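Local structure of bacterioferritin comigratory protein (Xylella fastidiosa, 3IXR) at residues 31-39 with 111-120. The protein probably reduces hydrogen peroxide and organic hydroperoxides as a thiol-dependent peroxiredoxin of the PrxQ (bacterioferritin comigratory protein) type. The protein carries 1 engineered substitution. Sequence-based numbering, arbitrary orientation.
Sequences LLNHPLMLS and PLVSDSDAIL
Ile-119 presses its CG2 methyl onto one face of the His-34 imidazole, a CH-pi contact 3.5 Å from the ring centroid and 10° off the normal. With CG anti to the backbone N, the histidine reaches the start of helix 119-123. At the in-plane ring edge, NE2 meets a water 2.9 Å away; this water donates to OD2 of Asp-115, and the same oxygen accepts the N-H of Leu-120 on the carboxylate's syn side, though somewhat out of its plane. OD2 is thus gripped by the Leu-120 N-H and by the water, which links it to the imidazole.

Further along, the strands form a short antiparallel ladder. Ser-114 N donates to Met-37 O and Ser-39 N to Leu-112 O, framing the non-hydrogen-bonded pair Leu-38 and Val-113, whose CD1 and CG2 methyls touch. Ser-39 turns OG between its own N and carbonyl carbon (chi1 54°), where it receives Leu-112 N at 3.1 Å, almost straight (172°). Between Met-37 and Ser-114 the return bond is replaced by a second water, which accepts from Met-37 N and donates to Ser-114 O. Leu-36 CD2 and Leu-31 CD1 pack against separate methyls of Leu-120, CD1 and CD2 respectively, each pair crossing at about a right angle. Strand 112-114 also runs parallel to strand 86-92, so the contact joins an N-terminal beta hairpin to the central sheet of the thioredoxin-like peroxiredoxin fold.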
loop_
_atom_site.group_PDB
_atom_site.type_symbol
_atom_site.label_atom_id
_atom_site.label_comp_id
_atom_site.label_asym_id
_atom_site.label_seq_id
_atom_site.Cartn_x
_atom_site.Cartn_y
_atom_site.Cartn_z
ATOM N N LEU A 31 10.455 -9.136 7.984
ATOM C CA LEU A 31 9.640 -8.153 7.263
ATOM C C LEU A 31 9.353 -6.901 8.095
ATOM O O LEU A 31 9.392 -5.776 7.564
ATOM C CB LEU A 31 8.308 -8.804 6.867
ATOM C CG LEU A 31 7.328 -7.861 6.118
ATOM C CD1 LEU A 31 7.992 -7.440 4.956
ATOM C CD2 LEU A 31 6.155 -8.747 5.725
ATOM N N LEU A 32 8.986 -7.021 9.377
ATOM C CA LEU A 32 8.702 -5.850 10.216
ATOM C C LEU A 32 9.887 -4.864 10.361
ATOM O O LEU A 32 9.693 -3.703 10.596
ATOM C CB LEU A 32 8.219 -6.299 11.600
ATOM C CG LEU A 32 6.758 -6.790 11.718
ATOM C CD1 LEU A 32 6.590 -7.350 13.117
ATOM C CD2 LEU A 32 5.836 -5.631 11.488
ATOM N N ASN A 33 11.098 -5.430 10.220
ATOM C CA ASN A 33 12.317 -4.582 10.405
ATOM C C ASN A 33 13.028 -4.266 9.119
ATOM O O ASN A 33 14.106 -3.634 9.101
ATOM C CB ASN A 33 13.232 -5.235 11.437
ATOM C CG ASN A 33 12.614 -5.108 12.792
ATOM O OD1 ASN A 33 12.683 -4.053 13.417
ATOM N ND2 ASN A 33 11.889 -6.133 13.207
ATOM N N HIS A 34 12.489 -4.722 8.007
ATOM C CA HIS A 34 12.993 -4.327 6.726
ATOM C C HIS A 34 12.937 -2.798 6.463
ATOM O O HIS A 34 11.887 -2.183 6.523
ATOM C CB HIS A 34 12.118 -5.063 5.705
ATOM C CG HIS A 34 12.328 -4.625 4.284
ATOM N ND1 HIS A 34 13.526 -4.791 3.629
ATOM C CD2 HIS A 34 11.544 -3.887 3.454
ATOM C CE1 HIS A 34 13.438 -4.273 2.408
ATOM N NE2 HIS A 34 12.249 -3.708 2.285
ATOM N N PRO A 35 14.066 -2.177 6.101
ATOM C CA PRO A 35 14.066 -0.751 5.879
ATOM C C PRO A 35 13.335 -0.348 4.608
ATOM O O PRO A 35 13.606 -0.917 3.548
ATOM C CB PRO A 35 15.576 -0.423 5.792
ATOM C CG PRO A 35 16.268 -1.591 6.410
ATOM C CD PRO A 35 15.397 -2.775 6.019
ATOM N N LEU A 36 12.407 0.571 4.740
ATOM C CA LEU A 36 11.545 1.045 3.611
ATOM C C LEU A 36 12.135 2.381 3.153
ATOM O O LEU A 36 12.275 3.264 3.980
ATOM C CB LEU A 36 10.130 1.321 4.110
ATOM C CG LEU A 36 9.390 0.127 4.805
ATOM C CD1 LEU A 36 8.011 0.531 5.352
ATOM C CD2 LEU A 36 9.308 -1.022 3.874
ATOM N N MET A 37 12.445 2.516 1.859
ATOM C CA MET A 37 12.830 3.824 1.306
ATOM C C MET A 37 11.555 4.502 0.852
ATOM O O MET A 37 10.859 3.909 0.013
ATOM C CB MET A 37 13.715 3.636 0.081
ATOM C CG MET A 37 15.085 3.094 0.414
ATOM S SD MET A 37 16.062 2.879 -1.076
ATOM C CE MET A 37 16.074 4.535 -1.800
ATOM N N LEU A 38 11.273 5.694 1.383
ATOM C CA LEU A 38 10.030 6.415 1.089
ATOM C C LEU A 38 10.247 7.656 0.286
ATOM O O LEU A 38 11.350 8.259 0.267
ATOM C CB LEU A 38 9.276 6.775 2.373
ATOM C CG LEU A 38 8.405 5.724 3.122
ATOM C CD1 LEU A 38 8.971 4.375 3.184
ATOM C CD2 LEU A 38 8.063 6.320 4.525
ATOM N N SER A 39 9.162 8.146 -0.322
ATOM C CA SER A 39 9.224 9.470 -0.904
ATOM C C SER A 39 9.725 10.515 0.095
ATOM O O SER A 39 9.647 10.368 1.327
ATOM C CB SER A 39 7.849 9.843 -1.474
ATOM O OG SER A 39 6.893 9.682 -0.447
ATOM N N PRO A 111 2.905 9.049 2.284
ATOM C CA PRO A 111 4.109 8.632 1.602
ATOM C C PRO A 111 3.957 7.493 0.631
ATOM O O PRO A 111 3.022 6.704 0.804
ATOM C CB PRO A 111 4.992 8.095 2.791
ATOM C CG PRO A 111 4.376 8.589 4.020
ATOM C CD PRO A 111 2.900 8.593 3.695
ATOM N N LEU A 112 4.894 7.317 -0.295
ATOM C CA LEU A 112 4.965 6.190 -1.224
ATOM C C LEU A 112 6.264 5.425 -0.935
ATOM O O LEU A 112 7.349 6.080 -0.932
ATOM C CB LEU A 112 4.999 6.603 -2.734
ATOM C CG LEU A 112 3.772 7.472 -3.126
ATOM C CD1 LEU A 112 3.909 8.034 -4.591
ATOM C CD2 LEU A 112 2.413 6.672 -2.900
ATOM N N VAL A 113 6.166 4.096 -0.737
ATOM C CA VAL A 113 7.389 3.298 -0.649
ATOM C C VAL A 113 7.995 3.026 -1.982
ATOM O O VAL A 113 7.302 2.545 -2.931
ATOM C CB VAL A 113 7.016 1.924 -0.090
ATOM C CG1 VAL A 113 8.295 1.014 0.117
ATOM C CG2 VAL A 113 6.406 2.184 1.191
ATOM N N SER A 114 9.308 3.315 -2.126
ATOM C CA SER A 114 10.030 2.890 -3.332
ATOM C C SER A 114 10.564 1.513 -3.035
ATOM O O SER A 114 11.612 1.383 -2.302
ATOM C CB SER A 114 11.203 3.866 -3.549
ATOM O OG SER A 114 12.021 3.405 -4.603
ATOM N N ASP A 115 9.866 0.507 -3.544
ATOM C CA ASP A 115 10.179 -0.916 -3.272
ATOM C C ASP A 115 11.086 -1.414 -4.351
ATOM O O ASP A 115 10.767 -2.315 -5.135
ATOM C CB ASP A 115 8.881 -1.734 -3.087
ATOM C CG ASP A 115 9.119 -3.141 -2.616
ATOM O OD1 ASP A 115 8.498 -4.065 -3.159
ATOM O OD2 ASP A 115 9.931 -3.259 -1.682
ATOM N N SER A 116 12.230 -0.762 -4.514
ATOM C CA SER A 116 12.975 -0.983 -5.748
ATOM C C SER A 116 13.716 -2.312 -5.754
ATOM O O SER A 116 14.244 -2.701 -6.812
ATOM C CB SER A 116 14.017 0.091 -5.969
ATOM O OG SER A 116 14.822 0.257 -4.785
ATOM N N ASP A 117 13.778 -2.995 -4.610
ATOM C CA ASP A 117 14.292 -4.398 -4.585
ATOM C C ASP A 117 13.162 -5.430 -4.592
ATOM O O ASP A 117 13.373 -6.655 -4.565
ATOM C CB ASP A 117 15.168 -4.625 -3.376
ATOM C CG ASP A 117 16.372 -3.643 -3.341
ATOM O OD1 ASP A 117 17.089 -3.504 -4.404
ATOM O OD2 ASP A 117 16.551 -2.991 -2.279
ATOM N N ALA A 118 11.954 -4.916 -4.716
ATOM C CA ALA A 118 10.764 -5.810 -4.762
ATOM C C ALA A 118 10.573 -6.649 -3.479
ATOM O O ALA A 118 9.839 -7.643 -3.538
ATOM C CB ALA A 118 10.668 -6.675 -6.041
ATOM N N ILE A 119 11.177 -6.226 -2.381
ATOM C CA ILE A 119 11.058 -7.019 -1.126
ATOM C C ILE A 119 9.644 -6.983 -0.579
ATOM O O ILE A 119 9.109 -8.052 -0.244
ATOM C CB ILE A 119 12.096 -6.562 -0.064
ATOM C CG1 ILE A 119 13.475 -6.975 -0.645
ATOM C CG2 ILE A 119 11.688 -7.112 1.406
ATOM C CD1 ILE A 119 14.668 -6.227 -0.061
ATOM N N LEU A 120 8.992 -5.795 -0.513
ATOM C CA LEU A 120 7.649 -5.854 0.036
ATOM C C LEU A 120 6.726 -6.570 -0.951
ATOM O O LEU A 120 5.773 -7.264 -0.570
ATOM C CB LEU A 120 7.030 -4.453 0.160
ATOM C CG LEU A 120 7.411 -3.761 1.376
ATOM C CD1 LEU A 120 6.636 -2.448 1.409
ATOM C CD2 LEU A 120 7.242 -4.547 2.678
HETATM O O HOH W 1 10.789 -1.902 0.616
HETATM O O HOH W 2 12.109 0.331 0.209
#